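Protein ACDH-11, isoform b (Caenorhabditis elegans, PDB 4Y9J) is a flavoprotein of the acyl-CoA dehydrogenase family that holds flavin-adenine dinucleotide and assembles from four copies of the chain. Local coordinates at residues A236-S241 against S253-K258; K212-L217 against I294-G299; E486-S491 against E556-Y561; L478-T483 against L540-S545; R70-E75 against I93-W98. All coordinates share one frame; numbering follows the deposited sequence.

Interaction 1: residues A236-S241 against S253-K258; sequences ARIVDS and SLFLLK
The Phe255 ring lies against the neighbouring strand, where two side chains meet it in different ways. Ile238 comes in at the edge, near the ring plane, with CG1 3.8 Å from Phe255 CZ, the two side chains passing at a slant. Ala236 puts its CB 3.6 Å from Phe255 CE1, on an oblique approach. Because Ile238 carries CG1 beside its backbone N (chi1 -73°), that branch reaches both the ring and Ser253, whose OG is 3.9 Å from Ile238 CD1. Ser253 OG also bonds to a water that accepts from Ile238 N and, outside the pair, to the backbone N of Gly302. In the backbone, Ala236 and Ser253 form an antiparallel hydrogen-bonded pair: Ser253 N to Ala236 O is 2.9 Å and almost straight at 178°. The contact joins strands 231-238 and 252-258 in the beta-sheet domain in the middle of the acyl-CoA dehydrogenase fold; strand 206-209 packs on Ala236 and Phe255, and strand 285-298 runs beside 252-258.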
# COMPACT_ATOMS: atom_id res chain seq x y z
N ALA B 236 15.30 33.62 -8.91
CA ALA B 236 14.70 34.37 -7.83
C ALA B 236 14.82 35.86 -8.07
O ALA B 236 15.62 36.29 -8.89
CB ALA B 236 15.39 34.02 -6.51
N ARG B 237 14.04 36.64 -7.32
CA ARG B 237 14.06 38.08 -7.36
C ARG B 237 14.85 38.67 -6.24
O ARG B 237 14.53 38.47 -5.06
CB ARG B 237 12.65 38.62 -7.26
CG ARG B 237 11.74 38.12 -8.36
CD ARG B 237 10.36 38.79 -8.34
NE ARG B 237 9.53 38.06 -9.26
CZ ARG B 237 9.49 38.23 -10.57
NH1 ARG B 237 10.18 39.24 -11.16
NH2 ARG B 237 8.73 37.40 -11.29
N ILE B 238 15.86 39.46 -6.60
CA ILE B 238 16.76 39.99 -5.64
C ILE B 238 16.03 41.14 -4.98
O ILE B 238 15.33 41.90 -5.66
CB ILE B 238 18.09 40.44 -6.29
CG1 ILE B 238 18.87 39.15 -6.66
CG2 ILE B 238 18.84 41.35 -5.34
CD1 ILE B 238 20.31 39.40 -7.06
N VAL B 239 16.13 41.20 -3.66
CA VAL B 239 15.50 42.25 -2.86
C VAL B 239 16.52 43.37 -2.64
O VAL B 239 17.62 43.11 -2.17
CB VAL B 239 15.09 41.69 -1.47
CG1 VAL B 239 14.44 42.79 -0.63
CG2 VAL B 239 14.17 40.48 -1.61
N ASP B 240 16.16 44.61 -2.97
CA ASP B 240 17.08 45.72 -2.81
C ASP B 240 17.13 46.21 -1.33
O ASP B 240 16.42 45.69 -0.48
CB ASP B 240 16.73 46.85 -3.78
CG ASP B 240 15.41 47.48 -3.50
OD1 ASP B 240 15.00 47.56 -2.34
OD2 ASP B 240 14.76 47.89 -4.45
N SER B 241 17.99 47.18 -1.04
CA SER B 241 18.16 47.69 0.33
C SER B 241 16.91 48.43 0.87
O SER B 241 16.88 48.81 2.03
CB SER B 241 19.36 48.63 0.36
OG SER B 241 19.09 49.72 -0.50
N SER B 253 16.97 36.86 -11.38
CA SER B 253 18.36 36.49 -11.49
C SER B 253 18.53 34.98 -11.29
O SER B 253 17.65 34.29 -10.72
CB SER B 253 19.17 37.29 -10.48
OG SER B 253 19.01 38.73 -10.63
N LEU B 254 19.65 34.47 -11.77
CA LEU B 254 19.96 33.04 -11.70
C LEU B 254 20.85 32.73 -10.50
O LEU B 254 21.72 33.51 -10.18
CB LEU B 254 20.69 32.61 -12.98
CG LEU B 254 21.02 31.13 -13.12
CD1 LEU B 254 19.78 30.27 -13.15
CD2 LEU B 254 21.86 30.92 -14.37
N PHE B 255 20.62 31.56 -9.90
CA PHE B 255 21.32 31.11 -8.70
C PHE B 255 21.69 29.67 -8.80
O PHE B 255 20.97 28.84 -9.39
CB PHE B 255 20.47 31.29 -7.41
CG PHE B 255 20.16 32.71 -7.09
CD1 PHE B 255 19.12 33.35 -7.72
CD2 PHE B 255 20.93 33.42 -6.21
CE1 PHE B 255 18.84 34.68 -7.47
CE2 PHE B 255 20.66 34.77 -5.93
CZ PHE B 255 19.60 35.39 -6.57
N LEU B 256 22.78 29.36 -8.15
CA LEU B 256 23.30 28.01 -8.04
C LEU B 256 23.37 27.68 -6.57
O LEU B 256 23.92 28.50 -5.82
CB LEU B 256 24.73 27.87 -8.63
CG LEU B 256 25.39 26.49 -8.52
CD1 LEU B 256 24.71 25.43 -9.36
CD2 LEU B 256 26.89 26.59 -8.89
N LEU B 257 22.83 26.52 -6.18
CA LEU B 257 22.90 26.06 -4.80
C LEU B 257 23.14 24.60 -4.61
O LEU B 257 22.85 23.79 -5.52
CB LEU B 257 21.67 26.46 -3.99
CG LEU B 257 20.34 25.76 -4.23
CD1 LEU B 257 19.45 25.84 -3.00
CD2 LEU B 257 19.61 26.35 -5.35
N LYS B 258 23.70 24.27 -3.44
CA LYS B 258 23.81 22.90 -2.98
C LYS B 258 22.51 22.53 -2.25
O LYS B 258 22.04 23.31 -1.44
CB LYS B 258 24.98 22.68 -2.02
CG LYS B 258 26.29 22.43 -2.72
CD LYS B 258 27.37 22.18 -1.73
CE LYS B 258 27.36 20.74 -1.17
NZ LYS B 258 27.45 19.70 -2.21
O HOH W 1 16.88 39.77 -9.45

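Interaction 2: residues K212-L217 against I294-G299; sequences KDTYRL and IAERIG
Asp213 to Arg216 run antiparallel to Ile294 to Arg297, joining strands 214-225 and 285-298 in the middle, beta-sheet domain of the acyl-CoA dehydrogenase fold. Tyr215 and Ala295 are the hydrogen-bonded pair, with Tyr215 N to Ala295 O and Ala295 N to Tyr215 O both 2.8 Å; Thr214–Glu296 and Arg216–Ile294 flank it as non-hydrogen-bonded pairs. Just before strand 214-225 begins, Asp213 O accepts from Arg297 N. On the Tyr215 and Ala295 face, Leu217 CD1 packs 3.7 Å from Ala295 CB, and Tyr215 CE1 meets Arg297 CB obliquely. On the other face Thr214 and Glu296 lie side by side: bent at chi2 (-54°), the glutamate turns back so that the syn lone pair of OE1 accepts from Thr214 OG1 at 2.6 Å. The Arg297 guanidinium is held twice: NH1 gives to Gly299 O, and NH2 makes a salt bridge to Asp213 OD1 at 2.6 Å. OD1 lies in the guanidinium plane, whereas NH2 stands above the carboxylate, 72° out of its plane.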
# COMPACT_ATOMS: atom_id res chain seq x y z
N LYS B 212 28.13 39.78 -0.47
CA LYS B 212 28.65 39.76 -1.83
C LYS B 212 27.62 39.04 -2.71
O LYS B 212 26.49 39.50 -2.83
CB LYS B 212 30.03 39.06 -1.83
CG LYS B 212 31.16 39.90 -1.23
CD LYS B 212 32.08 40.44 -2.34
CE LYS B 212 33.40 39.66 -2.50
NZ LYS B 212 34.54 40.34 -1.81
N ASP B 213 27.96 37.91 -3.31
CA ASP B 213 27.01 37.29 -4.26
C ASP B 213 26.24 36.10 -3.68
O ASP B 213 25.56 35.36 -4.43
CB ASP B 213 27.78 36.91 -5.52
CG ASP B 213 28.34 38.15 -6.22
OD1 ASP B 213 27.59 39.15 -6.32
OD2 ASP B 213 29.51 38.14 -6.61
N THR B 214 26.36 35.93 -2.37
CA THR B 214 25.65 34.88 -1.60
C THR B 214 24.34 35.43 -1.02
O THR B 214 24.35 36.47 -0.37
CB THR B 214 26.52 34.42 -0.45
OG1 THR B 214 27.76 33.95 -0.99
CG2 THR B 214 25.84 33.31 0.35
N TYR B 215 23.25 34.72 -1.26
CA TYR B 215 21.91 35.14 -0.90
C TYR B 215 21.19 33.97 -0.15
O TYR B 215 21.56 32.77 -0.25
CB TYR B 215 21.07 35.49 -2.16
CG TYR B 215 21.55 36.72 -2.88
CD1 TYR B 215 22.75 36.70 -3.60
CD2 TYR B 215 20.83 37.93 -2.79
CE1 TYR B 215 23.24 37.85 -4.22
CE2 TYR B 215 21.32 39.07 -3.38
CZ TYR B 215 22.52 39.04 -4.08
OH TYR B 215 22.97 40.19 -4.68
N ARG B 216 20.12 34.36 0.54
CA ARG B 216 19.15 33.48 1.25
C ARG B 216 17.92 33.50 0.36
O ARG B 216 17.43 34.59 0.10
CB ARG B 216 18.70 34.20 2.54
CG ARG B 216 19.34 33.83 3.82
CD ARG B 216 18.46 34.33 4.98
NE ARG B 216 18.44 35.79 5.21
CZ ARG B 216 17.37 36.60 5.27
NH1 ARG B 216 16.12 36.21 5.07
NH2 ARG B 216 17.56 37.87 5.57
N LEU B 217 17.43 32.34 -0.07
CA LEU B 217 16.23 32.26 -0.89
C LEU B 217 14.98 31.91 -0.06
O LEU B 217 15.01 31.00 0.79
CB LEU B 217 16.37 31.24 -2.03
CG LEU B 217 17.56 31.39 -2.96
CD1 LEU B 217 17.57 30.38 -4.08
CD2 LEU B 217 17.70 32.85 -3.49
N ILE B 294 20.68 28.83 1.17
CA ILE B 294 21.87 29.59 0.76
C ILE B 294 22.26 29.29 -0.68
O ILE B 294 22.45 28.12 -1.07
CB ILE B 294 23.02 29.30 1.73
CG1 ILE B 294 22.54 29.69 3.12
CG2 ILE B 294 24.24 30.14 1.38
CD1 ILE B 294 23.47 29.31 4.23
N ALA B 295 22.37 30.36 -1.47
CA ALA B 295 22.57 30.24 -2.87
C ALA B 295 23.53 31.33 -3.40
O ALA B 295 23.55 32.48 -2.88
CB ALA B 295 21.25 30.34 -3.58
N GLU B 296 24.23 30.99 -4.48
CA GLU B 296 25.21 31.94 -5.10
C GLU B 296 24.67 32.52 -6.40
O GLU B 296 24.21 31.77 -7.25
CB GLU B 296 26.50 31.21 -5.38
CG GLU B 296 27.09 30.38 -4.26
CD GLU B 296 27.31 31.12 -2.97
OE1 GLU B 296 27.47 32.35 -3.00
OE2 GLU B 296 27.37 30.43 -1.90
N ARG B 297 24.63 33.84 -6.52
CA ARG B 297 24.15 34.46 -7.74
C ARG B 297 25.16 34.27 -8.86
O ARG B 297 26.33 34.57 -8.66
CB ARG B 297 23.97 35.98 -7.60
CG ARG B 297 23.26 36.61 -8.82
CD ARG B 297 23.70 38.01 -9.24
NE ARG B 297 25.01 38.42 -8.75
CZ ARG B 297 26.07 38.70 -9.48
NH1 ARG B 297 26.07 38.69 -10.80
NH2 ARG B 297 27.17 39.04 -8.86
N ILE B 298 24.68 33.91 -10.04
CA ILE B 298 25.53 33.71 -11.22
C ILE B 298 24.88 34.38 -12.43
O ILE B 298 23.67 34.57 -12.52
CB ILE B 298 25.79 32.20 -11.49
CG1 ILE B 298 24.50 31.47 -11.77
CG2 ILE B 298 26.57 31.59 -10.34
CD1 ILE B 298 24.66 30.03 -12.25
N GLY B 299 25.71 34.81 -13.36
CA GLY B 299 25.25 35.67 -14.40
C GLY B 299 24.91 37.06 -13.88
O GLY B 299 24.97 37.35 -12.70

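Interaction 3: residues E486-S491 against E556-Y561; sequences EKLKKS and EVAYRY
Lys487 and Tyr559 cross at about a right angle where helices 486-512 and 552-563 pack in the C-terminal helical region of this acyl-CoA dehydrogenase; the axes of the short segments approach to 8.7 Å at an angle of 34°. The charged part is a network of three residues. From CG onward the lysine chain is extended, carrying NZ past the ring to Glu556 OE2 at 2.6 Å, on the syn lone pair of that oxygen. The other oxygen, OE1, takes Arg560 NE on its anti lone pair, and OE1 lies in the guanidinium plane of Arg560. One carboxylate therefore serves two cations, which probably stabilises its negative charge, and Arg560 carries on to a salt bridge with Asp583 of the third subunit. The lysine ammonium is too far from the Tyr559 ring for more than a weak cation-pi attraction.

Apolar packing comes next. Lys487 CB is 3.8 Å from Tyr559 CD1, and Lys490 CE approaches CE1 of the same ring obliquely at 4.0 Å. Leu488 CD2 sits 4.0 Å from Ala558 CB.

Further polar bonds stay within helix 486-512. Lys487 O, at the edge of the Tyr559 ring, accepts from both Ser491 N and Ser491 OG, from opposite faces of its carbonyl plane. That serine oxygen also nestles against the other helix, with OG 3.2 Å from Tyr559 CA.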
# COMPACT_ATOMS: atom_id res chain seq x y z
N GLU B 486 13.26 8.45 -59.43
CA GLU B 486 11.97 9.12 -59.58
C GLU B 486 11.26 9.50 -58.27
O GLU B 486 10.59 10.53 -58.18
CB GLU B 486 11.05 8.17 -60.32
CG GLU B 486 9.73 8.79 -60.74
CD GLU B 486 9.19 8.23 -62.04
OE1 GLU B 486 9.91 8.26 -63.08
OE2 GLU B 486 8.03 7.76 -62.01
N LYS B 487 11.37 8.63 -57.28
CA LYS B 487 10.73 8.88 -55.97
C LYS B 487 11.43 9.98 -55.21
O LYS B 487 10.78 10.79 -54.58
CB LYS B 487 10.69 7.61 -55.13
CG LYS B 487 9.62 6.66 -55.62
CD LYS B 487 9.67 5.32 -54.91
CE LYS B 487 8.52 4.44 -55.38
NZ LYS B 487 8.16 3.41 -54.37
N LEU B 488 12.76 10.05 -55.34
CA LEU B 488 13.50 11.09 -54.68
C LEU B 488 13.32 12.43 -55.41
O LEU B 488 13.26 13.47 -54.77
CB LEU B 488 14.94 10.68 -54.57
CG LEU B 488 15.12 9.40 -53.74
CD1 LEU B 488 16.58 8.97 -53.79
CD2 LEU B 488 14.68 9.60 -52.29
N LYS B 489 13.23 12.41 -56.73
CA LYS B 489 12.92 13.65 -57.45
C LYS B 489 11.60 14.20 -56.96
O LYS B 489 11.49 15.40 -56.65
CB LYS B 489 12.88 13.48 -58.99
CG LYS B 489 12.45 14.78 -59.71
CD LYS B 489 12.05 14.65 -61.20
CE LYS B 489 13.04 13.85 -62.00
NZ LYS B 489 12.68 13.90 -63.44
N LYS B 490 10.59 13.33 -56.88
CA LYS B 490 9.28 13.78 -56.45
C LYS B 490 9.36 14.34 -55.03
O LYS B 490 8.73 15.36 -54.70
CB LYS B 490 8.28 12.63 -56.48
CG LYS B 490 7.68 12.37 -57.84
CD LYS B 490 6.41 11.51 -57.71
CE LYS B 490 6.69 10.04 -58.01
NZ LYS B 490 6.74 9.82 -59.48
N SER B 491 10.11 13.66 -54.18
CA SER B 491 10.28 14.08 -52.81
C SER B 491 10.90 15.46 -52.70
O SER B 491 10.39 16.32 -51.97
CB SER B 491 11.11 13.06 -52.03
OG SER B 491 10.50 11.76 -52.04
N GLU B 556 12.27 4.58 -49.95
CA GLU B 556 10.83 4.47 -49.79
C GLU B 556 10.32 5.32 -48.61
O GLU B 556 9.25 5.92 -48.68
CB GLU B 556 10.48 3.01 -49.57
CG GLU B 556 8.98 2.80 -49.57
CD GLU B 556 8.30 3.17 -50.91
OE1 GLU B 556 7.04 3.41 -50.89
OE2 GLU B 556 9.02 3.18 -51.96
N VAL B 557 11.10 5.37 -47.55
CA VAL B 557 10.76 6.19 -46.38
C VAL B 557 10.80 7.69 -46.73
O VAL B 557 9.90 8.45 -46.35
CB VAL B 557 11.73 5.91 -45.22
CG1 VAL B 557 11.59 6.95 -44.15
CG2 VAL B 557 11.47 4.55 -44.61
N ALA B 558 11.81 8.13 -47.51
CA ALA B 558 11.88 9.54 -47.88
C ALA B 558 10.70 9.90 -48.75
O ALA B 558 10.14 11.01 -48.59
CB ALA B 558 13.17 9.88 -48.56
N TYR B 559 10.35 9.02 -49.69
CA TYR B 559 9.23 9.25 -50.55
C TYR B 559 7.91 9.36 -49.76
O TYR B 559 7.14 10.31 -49.95
CB TYR B 559 9.14 8.16 -51.65
CG TYR B 559 7.86 8.25 -52.37
CD1 TYR B 559 7.70 9.17 -53.38
CD2 TYR B 559 6.74 7.52 -51.98
CE1 TYR B 559 6.53 9.32 -54.05
CE2 TYR B 559 5.54 7.67 -52.66
CZ TYR B 559 5.46 8.58 -53.71
OH TYR B 559 4.29 8.80 -54.44
N ARG B 560 7.67 8.40 -48.88
CA ARG B 560 6.42 8.41 -48.06
C ARG B 560 6.34 9.60 -47.13
O ARG B 560 5.29 10.24 -46.99
CB ARG B 560 6.27 7.11 -47.30
CG ARG B 560 6.15 5.92 -48.24
CD ARG B 560 5.86 4.69 -47.44
NE ARG B 560 5.85 3.47 -48.23
CZ ARG B 560 5.44 2.29 -47.78
NH1 ARG B 560 4.94 2.20 -46.59
NH2 ARG B 560 5.47 1.20 -48.54
N TYR B 561 7.46 9.96 -46.53
CA TYR B 561 7.46 11.09 -45.61
C TYR B 561 7.14 12.36 -46.40
O TYR B 561 6.39 13.20 -45.93
CB TYR B 561 8.84 11.23 -44.91
CG TYR B 561 8.82 12.22 -43.78
CD1 TYR B 561 8.93 13.58 -44.02
CD2 TYR B 561 8.70 11.79 -42.45
CE1 TYR B 561 8.88 14.49 -42.97
CE2 TYR B 561 8.63 12.70 -41.41
CZ TYR B 561 8.74 14.05 -41.69
OH TYR B 561 8.66 14.94 -40.68

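Interaction 4: residues L478-T483 against L540-S545; sequences LGNTKT and LIDHAS
A type II beta turn from Leu478 to Thr481 ends helix 466-478 and lays the linker toward helix 486-512 across the C-terminal part of helix 524-545, in the C-terminal helical region. Ser545 makes the direct hydrogen bond to the linker. Its OG accepts from Lys482 N at 3.1 Å and donates to Ile541 O at 2.8 Å, so one hydroxyl ties the linker backbone to a helix carbonyl. Ile541 O also takes the helical bond from Ser545 N; the two donors arrive from opposite faces of its plane, and the hydroxyl stands 40° out of it. What lets OG reach back along the helix is its place beside the backbone N (chi1 -67°). Ser545 CB meanwhile touches Asn480 O.

Apolar contacts lie one turn earlier. The two branches of Ile541 are shared out: CG2 meets the Thr481 side chain, 3.8 Å from its CG2, while CD1 meets Leu478 CD2 at 3.8 Å. Lys482 bends at chi2 and chi3, and its NZ reaches a water that donates to Ala544 O, a water bridge to a helix carbonyl. Around this corner Asp542 makes a salt bridge to Arg40 of helix 34-41, Leu478 packs on Val495 of helix 486-512, and Lys482 leans on Ile555 of helix 552-563.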
# COMPACT_ATOMS: atom_id res chain seq x y z
N LEU B 478 19.06 19.32 -50.37
CA LEU B 478 18.38 18.87 -51.57
C LEU B 478 19.39 18.80 -52.76
O LEU B 478 19.23 17.97 -53.67
CB LEU B 478 17.18 19.76 -51.91
CG LEU B 478 16.00 19.68 -50.92
CD1 LEU B 478 14.88 20.53 -51.47
CD2 LEU B 478 15.55 18.26 -50.65
N GLY B 479 20.39 19.68 -52.76
CA GLY B 479 21.51 19.54 -53.74
C GLY B 479 22.15 18.20 -53.38
O GLY B 479 22.10 17.80 -52.21
N ASN B 480 22.73 17.48 -54.34
CA ASN B 480 23.06 16.04 -54.11
C ASN B 480 21.85 15.08 -53.86
O ASN B 480 22.08 13.91 -53.61
CB ASN B 480 24.22 15.79 -53.07
CG ASN B 480 24.13 16.66 -51.80
OD1 ASN B 480 23.49 16.27 -50.78
ND2 ASN B 480 24.79 17.82 -51.83
N THR B 481 20.58 15.54 -53.96
CA THR B 481 19.44 14.63 -54.26
C THR B 481 19.78 13.76 -55.49
O THR B 481 20.39 14.21 -56.50
CB THR B 481 18.05 15.31 -54.62
OG1 THR B 481 17.61 16.21 -53.60
CG2 THR B 481 16.93 14.25 -54.78
N LYS B 482 19.42 12.49 -55.39
CA LYS B 482 19.61 11.57 -56.48
C LYS B 482 18.38 11.72 -57.39
O LYS B 482 17.47 10.88 -57.32
CB LYS B 482 19.74 10.16 -55.92
CG LYS B 482 20.38 9.18 -56.89
CD LYS B 482 19.79 7.77 -56.80
CE LYS B 482 20.49 6.90 -55.77
NZ LYS B 482 19.70 5.64 -55.55
N THR B 483 18.33 12.79 -58.21
CA THR B 483 17.11 13.09 -58.99
C THR B 483 16.84 11.97 -60.00
O THR B 483 15.74 11.87 -60.56
CB THR B 483 17.16 14.45 -59.76
OG1 THR B 483 18.42 14.60 -60.47
CG2 THR B 483 16.93 15.63 -58.81
N LEU B 540 15.85 13.20 -44.76
CA LEU B 540 15.57 11.85 -45.23
C LEU B 540 16.03 11.64 -46.66
O LEU B 540 16.50 10.58 -47.02
CB LEU B 540 14.05 11.55 -45.11
CG LEU B 540 13.56 11.20 -43.70
CD1 LEU B 540 12.06 11.16 -43.67
CD2 LEU B 540 14.13 9.87 -43.24
N ILE B 541 15.94 12.69 -47.47
CA ILE B 541 16.27 12.62 -48.87
C ILE B 541 17.78 12.51 -49.00
O ILE B 541 18.26 11.72 -49.80
CB ILE B 541 15.76 13.83 -49.67
CG1 ILE B 541 14.26 13.71 -49.91
CG2 ILE B 541 16.40 13.91 -51.06
CD1 ILE B 541 13.60 15.04 -50.21
N ASP B 542 18.47 13.35 -48.24
CA ASP B 542 19.92 13.39 -48.22
C ASP B 542 20.44 12.04 -47.74
O ASP B 542 21.32 11.44 -48.35
CB ASP B 542 20.36 14.51 -47.30
CG ASP B 542 21.85 14.82 -47.40
OD1 ASP B 542 22.37 15.06 -48.50
OD2 ASP B 542 22.48 14.83 -46.34
N HIS B 543 19.84 11.51 -46.70
CA HIS B 543 20.17 10.18 -46.23
C HIS B 543 19.97 9.06 -47.26
O HIS B 543 20.86 8.23 -47.44
CB HIS B 543 19.34 9.89 -45.01
CG HIS B 543 19.64 8.58 -44.36
ND1 HIS B 543 18.89 7.44 -44.58
CD2 HIS B 543 20.56 8.25 -43.43
CE1 HIS B 543 19.35 6.46 -43.83
NE2 HIS B 543 20.37 6.92 -43.14
N ALA B 544 18.82 9.06 -47.95
CA ALA B 544 18.51 8.01 -48.94
C ALA B 544 19.36 8.14 -50.20
O ALA B 544 19.54 7.14 -50.96
CB ALA B 544 17.04 8.06 -49.33
N SER B 545 19.81 9.37 -50.46
CA SER B 545 20.59 9.68 -51.67
C SER B 545 22.03 9.17 -51.54
O SER B 545 22.73 9.02 -52.55
CB SER B 545 20.60 11.19 -51.97
OG SER B 545 19.31 11.68 -52.35
O HOH W 2 20.63 5.59 -53.05

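Interaction 5: residues R70-E75 against I93-W98; sequences RQAELE and IVCNEW
Cys95 is the N-cap of helix 96-107, and this cap is set against the C-terminal end of helix 44-74 in the N-terminal part of the fold. The thiol sits between its own backbone N and carbonyl carbon (chi1 69°), from where SG accepts a weak bond from Trp98 N at 3.5 Å and also packs against the other helix, 3.7 Å from Ala72 CA. Cys95 CB in turn lies 4.0 Å from Glu75 CB. No direct hydrogen bond crosses here; two waters do the polar work. One accepts from Cys95 N and donates to Glu75 O, linking the two backbones just where one helix ends and the other begins. The second donates to both Gln71 OE1 and Glu97 OE2. Those side chains have their amide and carboxylate planes 49° apart, and the methylene of Gln71 CB rests 3.6 Å from Glu97 CD. Both chains bend at chi2, which brings their polar ends round to the shared water. The carboxylate of Glu75 turns elsewhere, to a salt bridge with Arg78 of the second subunit. This is a helix, beta-hairpin, helix connection, strands 78-80 and 88-93 forming the hairpin, with an N-capped second helix.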
# COMPACT_ATOMS: atom_id res chain seq x y z
N ARG B 70 13.09 -0.95 -14.75
CA ARG B 70 11.83 -1.59 -14.30
C ARG B 70 11.65 -1.62 -12.82
O ARG B 70 10.60 -1.18 -12.31
CB ARG B 70 11.66 -2.94 -14.94
CG ARG B 70 10.39 -3.68 -14.52
CD ARG B 70 9.16 -2.89 -14.95
NE ARG B 70 7.95 -3.67 -14.71
CZ ARG B 70 6.72 -3.16 -14.70
NH1 ARG B 70 6.51 -1.89 -14.97
NH2 ARG B 70 5.68 -3.99 -14.46
N GLN B 71 12.69 -2.01 -12.10
CA GLN B 71 12.65 -1.93 -10.64
C GLN B 71 12.37 -0.58 -10.05
O GLN B 71 11.66 -0.48 -9.06
CB GLN B 71 13.90 -2.52 -10.03
CG GLN B 71 14.09 -4.00 -10.26
CD GLN B 71 12.85 -4.87 -9.84
OE1 GLN B 71 12.47 -4.87 -8.72
NE2 GLN B 71 12.27 -5.56 -10.76
N ALA B 72 12.90 0.49 -10.70
CA ALA B 72 12.69 1.85 -10.23
C ALA B 72 11.24 2.29 -10.37
O ALA B 72 10.78 3.15 -9.62
CB ALA B 72 13.62 2.82 -10.97
N GLU B 73 10.51 1.66 -11.25
CA GLU B 73 9.08 1.89 -11.32
C GLU B 73 8.29 1.06 -10.28
O GLU B 73 7.18 1.46 -9.86
CB GLU B 73 8.61 1.57 -12.74
CG GLU B 73 7.12 1.53 -13.02
CD GLU B 73 6.49 2.90 -13.18
OE1 GLU B 73 7.24 3.90 -13.16
OE2 GLU B 73 5.20 2.98 -13.27
N LEU B 74 8.77 -0.15 -10.00
CA LEU B 74 8.11 -1.04 -9.04
C LEU B 74 8.32 -0.65 -7.62
O LEU B 74 7.49 -0.98 -6.77
CB LEU B 74 8.52 -2.48 -9.27
CG LEU B 74 8.20 -3.05 -10.62
CD1 LEU B 74 8.84 -4.41 -10.77
CD2 LEU B 74 6.70 -3.04 -10.88
N GLU B 75 9.35 0.11 -7.32
CA GLU B 75 9.62 0.58 -5.94
C GLU B 75 9.83 2.09 -5.99
O GLU B 75 10.97 2.61 -5.95
CB GLU B 75 10.84 -0.09 -5.31
CG GLU B 75 10.64 -1.56 -5.13
CD GLU B 75 9.72 -1.99 -4.00
OE1 GLU B 75 9.28 -1.13 -3.14
OE2 GLU B 75 9.47 -3.26 -3.96
N ILE B 93 13.26 8.39 0.44
CA ILE B 93 13.56 6.99 0.34
C ILE B 93 13.46 6.58 -1.11
O ILE B 93 12.37 6.60 -1.69
CB ILE B 93 12.62 6.17 1.17
CG1 ILE B 93 12.79 6.54 2.68
CG2 ILE B 93 12.95 4.69 0.99
CD1 ILE B 93 11.57 6.18 3.50
N VAL B 94 14.59 6.27 -1.73
CA VAL B 94 14.58 5.88 -3.16
C VAL B 94 15.23 4.50 -3.27
O VAL B 94 16.11 4.15 -2.48
CB VAL B 94 15.20 6.88 -4.15
CG1 VAL B 94 14.86 8.33 -3.85
CG2 VAL B 94 16.65 6.71 -4.22
N CYS B 95 14.80 3.73 -4.24
CA CYS B 95 15.26 2.36 -4.36
C CYS B 95 16.75 2.31 -4.73
O CYS B 95 17.30 3.26 -5.29
CB CYS B 95 14.46 1.58 -5.37
SG CYS B 95 14.58 1.97 -7.09
N ASN B 96 17.37 1.18 -4.41
CA ASN B 96 18.76 0.97 -4.72
C ASN B 96 19.02 1.06 -6.21
O ASN B 96 20.08 1.57 -6.65
CB ASN B 96 19.24 -0.38 -4.22
CG ASN B 96 19.51 -0.39 -2.75
OD1 ASN B 96 19.56 0.67 -2.08
ND2 ASN B 96 19.76 -1.59 -2.22
N GLU B 97 18.07 0.62 -6.98
CA GLU B 97 18.24 0.59 -8.44
C GLU B 97 18.33 2.05 -9.11
O GLU B 97 19.09 2.22 -10.08
CB GLU B 97 17.21 -0.23 -9.13
CG GLU B 97 17.21 -1.72 -8.79
CD GLU B 97 16.46 -2.09 -7.52
OE1 GLU B 97 16.00 -1.22 -6.75
OE2 GLU B 97 16.25 -3.26 -7.34
N TRP B 98 17.61 3.03 -8.57
CA TRP B 98 17.70 4.39 -8.98
C TRP B 98 19.19 4.84 -8.81
O TRP B 98 19.79 5.41 -9.74
CB TRP B 98 16.81 5.28 -8.14
CG TRP B 98 16.89 6.69 -8.44
CD1 TRP B 98 17.66 7.63 -7.78
CD2 TRP B 98 16.20 7.42 -9.49
NE1 TRP B 98 17.42 8.87 -8.31
CE2 TRP B 98 16.60 8.77 -9.39
CE3 TRP B 98 15.30 7.06 -10.52
CZ2 TRP B 98 16.12 9.76 -10.26
CZ3 TRP B 98 14.82 8.08 -11.39
CH2 TRP B 98 15.25 9.40 -11.24
O HOH W 3 14.36 -4.89 -6.89
O HOH W 4 12.61 4.76 -5.64

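Overall arrangement
Interactions 1 and 2 belong to one sheet: strands 252-258 and 285-298 are neighbours in it, Leu256 O lies 2.8 Å from Glu296 N, and interaction 1 is nested within the chain loop that interaction 2 closes. Interaction 1 is buried, interaction 2 only partly; of these two, the latter has the salt bridge. Interactions 3 and 4, both partly buried, share the C-terminal helical region across the chain's centre from the sheet pair, their segments alternating along the chain. Interaction 3 combines a salt-bridge network with packing round Tyr559, interaction 4 a serine hydroxyl with leucine, isoleucine and threonine packing. Interaction 5, a surface contact without a direct hydrogen bond, is bridged by two waters, packed round Cys95, and touches none of the others.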